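Local atomic coordinates of rhamnosidase B (PDB entry 2OKX), a protein that hydrolyses alpha-L-rhamnosides as a glycoside hydrolase of family 78, probably releasing terminal rhamnose with inversion at the anomeric carbon. Residues A[247-252]-A[298-303]; A[531-536]-A[589-594]. All blocks are in the same frame, centred on the assembly; numbering follows the deposited sequence. Where two conformers were deposited one is given.

Interaction 1 (A[247-252]-A[298-303])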
loop_
_atom_site.group_PDB
_atom_site.type_symbol
_atom_site.label_atom_id
_atom_site.label_comp_id
_atom_site.label_asym_id
_atom_site.label_seq_id
_atom_site.Cartn_x
_atom_site.Cartn_y
_atom_site.Cartn_z
ATOM N N ALA A 247 0.711 25.277 -19.267
ATOM C CA ALA A 247 1.399 26.316 -20.019
ATOM C C ALA A 247 2.130 27.315 -19.138
ATOM O O ALA A 247 1.664 27.668 -18.053
ATOM C CB ALA A 247 0.408 27.046 -20.917
ATOM N N THR A 248 3.280 27.765 -19.624
ATOM C CA THR A 248 4.084 28.741 -18.911
ATOM C C THR A 248 4.952 29.496 -19.907
ATOM O O THR A 248 5.295 28.977 -20.976
ATOM C CB THR A 248 5.012 28.069 -17.872
ATOM O OG1 THR A 248 5.586 29.074 -17.023
ATOM C CG2 THR A 248 6.134 27.309 -18.570
ATOM N N ILE A 249 5.300 30.727 -19.552
ATOM C CA ILE A 249 6.152 31.546 -20.402
ATOM C C ILE A 249 7.571 31.473 -19.860
ATOM O O ILE A 249 7.829 31.862 -18.721
ATOM C CB ILE A 249 5.704 33.022 -20.407
ATOM C CG1 ILE A 249 4.262 33.131 -20.905
ATOM C CG2 ILE A 249 6.630 33.840 -21.295
ATOM C CD1 ILE A 249 4.076 32.654 -22.328
ATOM N N LEU A 250 8.483 30.962 -20.678
ATOM C CA LEU A 250 9.884 30.837 -20.303
ATOM C C LEU A 250 10.650 32.021 -20.876
ATOM O O LEU A 250 10.711 32.191 -22.092
ATOM C CB LEU A 250 10.463 29.534 -20.861
ATOM C CG LEU A 250 11.974 29.328 -20.749
ATOM C CD1 LEU A 250 12.383 29.311 -19.290
ATOM C CD2 LEU A 250 12.365 28.022 -21.427
ATOM N N THR A 251 11.236 32.834 -20.003
ATOM C CA THR A 251 11.987 34.002 -20.446
ATOM C C THR A 251 13.470 33.871 -20.137
ATOM O O THR A 251 13.860 33.704 -18.979
ATOM C CB THR A 251 11.473 35.288 -19.773
ATOM O OG1 THR A 251 10.067 35.422 -20.004
ATOM C CG2 THR A 251 12.184 36.506 -20.342
ATOM N N LEU A 252 14.289 33.943 -21.182
ATOM C CA LEU A 252 15.737 33.856 -21.038
ATOM C C LEU A 252 16.359 35.244 -21.123
ATOM O O LEU A 252 16.106 35.985 -22.073
ATOM C CB LEU A 252 16.338 32.976 -22.135
ATOM C CG LEU A 252 16.276 31.460 -21.959
ATOM C CD1 LEU A 252 17.011 30.790 -23.110
ATOM C CD2 LEU A 252 16.918 31.073 -20.635
ATOM N N GLU A 298 11.252 35.719 -24.744
ATOM C CA GLU A 298 10.166 34.931 -24.191
ATOM C C GLU A 298 9.782 33.762 -25.089
ATOM O O GLU A 298 9.834 33.864 -26.314
ATOM C CB GLU A 298 8.946 35.820 -23.959
ATOM C CG GLU A 298 9.169 36.894 -22.913
ATOM C CD GLU A 298 7.909 37.675 -22.600
ATOM O OE1 GLU A 298 7.944 38.502 -21.666
ATOM O OE2 GLU A 298 6.886 37.465 -23.288
ATOM N N HIS A 299 9.409 32.649 -24.464
ATOM C CA HIS A 299 8.999 31.454 -25.193
ATOM C C HIS A 299 7.821 30.802 -24.488
ATOM O O HIS A 299 7.833 30.634 -23.267
ATOM C CB HIS A 299 10.142 30.443 -25.285
ATOM C CG HIS A 299 11.377 30.977 -25.941
ATOM N ND1 HIS A 299 12.299 31.752 -25.273
ATOM C CD2 HIS A 299 11.844 30.841 -27.204
ATOM C CE1 HIS A 299 13.283 32.068 -26.095
ATOM N NE2 HIS A 299 13.031 31.529 -27.274
ATOM N N LEU A 300 6.803 30.439 -25.261
ATOM C CA LEU A 300 5.624 29.799 -24.705
ATOM C C LEU A 300 5.823 28.292 -24.755
ATOM O O LEU A 300 6.024 27.720 -25.828
ATOM C CB LEU A 300 4.375 30.191 -25.504
ATOM C CG LEU A 300 3.035 29.567 -25.093
ATOM C CD1 LEU A 300 2.728 29.879 -23.638
ATOM C CD2 LEU A 300 1.929 30.108 -25.992
ATOM N N VAL A 301 5.791 27.658 -23.589
ATOM C CA VAL A 301 5.959 26.212 -23.508
ATOM C C VAL A 301 4.602 25.598 -23.225
ATOM O O VAL A 301 3.909 26.002 -22.290
ATOM C CB VAL A 301 6.942 25.822 -22.388
ATOM C CG1 VAL A 301 7.101 24.302 -22.331
ATOM C CG2 VAL A 301 8.286 26.480 -22.634
ATOM N N LEU A 302 4.217 24.626 -24.043
ATOM C CA LEU A 302 2.927 23.969 -23.884
ATOM C C LEU A 302 3.137 22.464 -23.752
ATOM O O LEU A 302 3.712 21.829 -24.633
ATOM C CB LEU A 302 2.044 24.268 -25.102
ATOM C CG LEU A 302 0.537 24.391 -24.881
ATOM C CD1 LEU A 302 0.248 25.645 -24.081
ATOM C CD2 LEU A 302 -0.179 24.460 -26.224
ATOM N N VAL A 303 2.679 21.899 -22.641
ATOM C CA VAL A 303 2.820 20.467 -22.403
ATOM C C VAL A 303 1.443 19.822 -22.428
ATOM O O VAL A 303 0.576 20.170 -21.630
ATOM C CB VAL A 303 3.471 20.186 -21.025
ATOM C CG1 VAL A 303 3.614 18.678 -20.813
ATOM C CG2 VAL A 303 4.833 20.871 -20.937
#

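Interaction 2 (A[531-536]-A[589-594])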
loop_
_atom_site.group_PDB
_atom_site.type_symbol
_atom_site.label_atom_id
_atom_site.label_comp_id
_atom_site.label_asym_id
_atom_site.label_seq_id
_atom_site.Cartn_x
_atom_site.Cartn_y
_atom_site.Cartn_z
ATOM N N TYR A 531 1.502 -4.567 12.689
ATOM C CA TYR A 531 0.529 -5.193 13.562
ATOM C C TYR A 531 1.406 -5.919 14.581
ATOM O O TYR A 531 2.510 -6.346 14.250
ATOM C CB TYR A 531 -0.319 -6.190 12.766
ATOM C CG TYR A 531 -1.444 -6.808 13.561
ATOM C CD1 TYR A 531 -1.251 -7.986 14.288
ATOM C CD2 TYR A 531 -2.697 -6.194 13.617
ATOM C CE1 TYR A 531 -2.279 -8.537 15.048
ATOM C CE2 TYR A 531 -3.730 -6.730 14.378
ATOM C CZ TYR A 531 -3.516 -7.901 15.088
ATOM O OH TYR A 531 -4.543 -8.438 15.830
ATOM N N PRO A 532 0.942 -6.049 15.836
ATOM C CA PRO A 532 1.749 -6.734 16.850
ATOM C C PRO A 532 1.927 -8.226 16.581
ATOM O O PRO A 532 1.051 -9.031 16.885
ATOM C CB PRO A 532 0.985 -6.458 18.145
ATOM C CG PRO A 532 -0.440 -6.395 17.679
ATOM C CD PRO A 532 -0.334 -5.579 16.407
ATOM N N VAL A 533 3.069 -8.586 16.001
ATOM C CA VAL A 533 3.362 -9.981 15.704
ATOM C C VAL A 533 4.666 -10.411 16.360
ATOM O O VAL A 533 5.631 -9.644 16.414
ATOM C CB VAL A 533 3.498 -10.230 14.178
ATOM C CG1 VAL A 533 2.165 -10.017 13.488
ATOM C CG2 VAL A 533 4.562 -9.301 13.592
ATOM N N ALA A 534 4.683 -11.635 16.874
ATOM C CA ALA A 534 5.876 -12.194 17.488
ATOM C C ALA A 534 6.262 -13.366 16.588
ATOM O O ALA A 534 5.407 -13.951 15.929
ATOM C CB ALA A 534 5.582 -12.674 18.908
ATOM N N GLU A 535 7.545 -13.703 16.550
ATOM C CA GLU A 535 8.002 -14.786 15.692
ATOM C C GLU A 535 7.696 -16.151 16.287
ATOM O O GLU A 535 8.593 -16.963 16.521
ATOM C CB GLU A 535 9.498 -14.602 15.407
ATOM C CG GLU A 535 9.745 -13.319 14.602
ATOM C CD GLU A 535 11.193 -13.104 14.171
ATOM O OE1 GLU A 535 11.417 -12.199 13.347
ATOM O OE2 GLU A 535 12.100 -13.812 14.649
ATOM N N GLN A 536 6.404 -16.402 16.503
ATOM C CA GLN A 536 5.935 -17.647 17.099
ATOM C C GLN A 536 5.961 -18.845 16.169
ATOM O O GLN A 536 5.900 -19.986 16.621
ATOM C CB GLN A 536 4.526 -17.452 17.666
ATOM C CG GLN A 536 4.482 -16.398 18.767
ATOM C CD GLN A 536 5.464 -16.691 19.891
ATOM O OE1 GLN A 536 5.395 -17.745 20.538
ATOM N NE2 GLN A 536 6.386 -15.765 20.126
ATOM N N TYR A 589 0.711 -19.468 9.637
ATOM C CA TYR A 589 1.881 -20.301 9.867
ATOM C C TYR A 589 3.101 -19.600 10.452
ATOM O O TYR A 589 3.850 -20.211 11.212
ATOM C CB TYR A 589 2.272 -21.033 8.578
ATOM C CG TYR A 589 1.494 -22.319 8.365
ATOM C CD1 TYR A 589 0.130 -22.292 8.085
ATOM C CD2 TYR A 589 2.119 -23.563 8.481
ATOM C CE1 TYR A 589 -0.600 -23.475 7.929
ATOM C CE2 TYR A 589 1.398 -24.753 8.323
ATOM C CZ TYR A 589 0.042 -24.698 8.049
ATOM O OH TYR A 589 -0.676 -25.863 7.891
ATOM N N VAL A 590 3.304 -18.328 10.126
ATOM C CA VAL A 590 4.480 -17.631 10.644
ATOM C C VAL A 590 4.260 -16.774 11.890
ATOM O O VAL A 590 5.196 -16.574 12.667
ATOM C CB VAL A 590 5.139 -16.760 9.548
ATOM C CG1 VAL A 590 5.369 -17.599 8.293
ATOM C CG2 VAL A 590 4.285 -15.550 9.246
ATOM N N PHE A 591 3.040 -16.277 12.089
ATOM C CA PHE A 591 2.741 -15.443 13.257
ATOM C C PHE A 591 1.599 -15.969 14.131
ATOM O O PHE A 591 1.705 -15.963 15.358
ATOM C CB PHE A 591 2.419 -14.011 12.822
ATOM C CG PHE A 591 3.548 -13.329 12.109
ATOM C CD1 PHE A 591 4.813 -13.275 12.678
ATOM C CD2 PHE A 591 3.344 -12.738 10.864
ATOM C CE1 PHE A 591 5.865 -12.642 12.021
ATOM C CE2 PHE A 591 4.388 -12.103 10.198
ATOM C CZ PHE A 591 5.651 -12.055 10.778
ATOM N N GLY A 592 0.511 -16.398 13.497
ATOM C CA GLY A 592 -0.628 -16.934 14.231
ATOM C C GLY A 592 -1.686 -15.935 14.678
ATOM O O GLY A 592 -2.529 -16.258 15.517
ATOM N N GLU A 593 -1.667 -14.724 14.130
ATOM C CA GLU A 593 -2.656 -13.732 14.530
ATOM C C GLU A 593 -3.999 -13.979 13.854
ATOM O O GLU A 593 -4.060 -14.452 12.716
ATOM C CB GLU A 593 -2.144 -12.319 14.222
ATOM C CG GLU A 593 -0.881 -11.938 15.006
ATOM C CD GLU A 593 -1.026 -12.153 16.510
ATOM O OE1 GLU A 593 -1.954 -11.588 17.119
ATOM O OE2 GLU A 593 -0.209 -12.890 17.091
ATOM N N THR A 594 -5.079 -13.671 14.565
ATOM C CA THR A 594 -6.417 -13.878 14.022
ATOM C C THR A 594 -7.292 -12.630 13.998
ATOM O O THR A 594 -8.107 -12.465 13.093
ATOM C CB THR A 594 -7.169 -14.972 14.812
ATOM O OG1 THR A 594 -7.197 -14.620 16.197
ATOM C CG2 THR A 594 -6.479 -16.320 14.649
HETATM O O HOH W 1 -3.731 -10.037 17.777
HETATM O O HOH W 2 2.340 -13.245 17.044
#

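Interaction 1 (A[247-252]-A[298-303])
I249 and L300 form the apolar centre of one face of this antiparallel pair: their CD1 methyls press together at 3.4 Å, tighter than usual carbon packing. I249 carries CG1 beside its backbone N (chi1 -59°), and chi2 (-62°) swings CD1 across to the neighbouring strand. Next along that face, A247 CB sits 3.5 Å from L302 CD1, also tight; a side chain as small as alanine's suits a place where that methyl comes so near. On the other face, L250 CB meets V301 CG2 at 4.1 Å, and V301 stands alongside T248, pointing the same way. L250 also packs on V258 and L294 of the sheet opposite, consistent with a face turned to the interior of a beta sandwich.

Two hydrogen-bonded pairs join the backbones. T248 and V301 exchange bonds, with V301 N to T248 O the straighter at 3.0 Å. L250 N reaches H299 O at 2.7 Å, whereas the return bond from H299 N is more bent and meets L250 O tilted from its carbonyl plane; the same oxygen lies at the edge of the H299 ring, in its plane. At the polar edge, T251 OG1 touches E298 CG at 3.4 Å, and the extended glutamate sends its carboxylate to a salt bridge with R327, which also bonds weakly to T251 OG1. Aliphatic branches thus seal the middle, while the E298 carboxylate sits at the exposed end and H299 is a buried polar exception.

Interaction 2 (A[531-536]-A[589-594])
Q536 and F591 bring their CA atoms within 5.5 Å where the irregular chain of 531-536 passes the C-terminal end of helix 577-590 in the helical six-hairpin glycosidase domain, the end-to-end directions of the touching parts lying 125° apart. V533 lies over one face of the F591 ring in a CH-pi contact, CB 3.8 Å from the centroid and 20° off the normal; V590 CG2 covers the opposite face, so two valines hold the ring. With CG beside its backbone N (chi1 -61°), F591 also brings CD1 to A534 O at 3.4 Å, at the ring edge. Replacing F591 with alanine removes the ring, and V533 would probably lose its CH-pi partner, a gap opening between it and V590. E593, modelled in two conformers, has CG beside its backbone N in the one described, laying it against Y531 CE1 at 3.7 Å and V533 CG1; the bend at chi2 then sets the carboxylate near P532 O. A water accepts from A534 N at 2.8 Å and can give a proton to the more distant F591 O or, less certainly, to E593 OE2 of this conformer. E535 makes a salt bridge to R558, whose side chain also touches F591. Carbon surfaces supply the direct grip, with water a tentative polar link.

Overall arrangement
Interactions 1 and 2 lie on opposite sides of the chain's centre, their own centres about 57 Å apart, and share no structural element. Interaction 1 is largely buried in the beta-rich D2 region, where strands 240-252 and 297-309 satisfy their backbones directly and mostly aliphatic side chains line both faces, with a charged one at the exposed end. Interaction 2 is only partly buried and belongs to the helical barrel of the six-hairpin glycosidase domain, joining the connection between strands 520-528 and 538-541 to the turn between helices 577-590 and 595-603. Lacking strand pairing, it relies on an aromatic face and, less certainly, on water. In both, a glutamate near the surface makes a salt bridge to an arginine beyond the two segments.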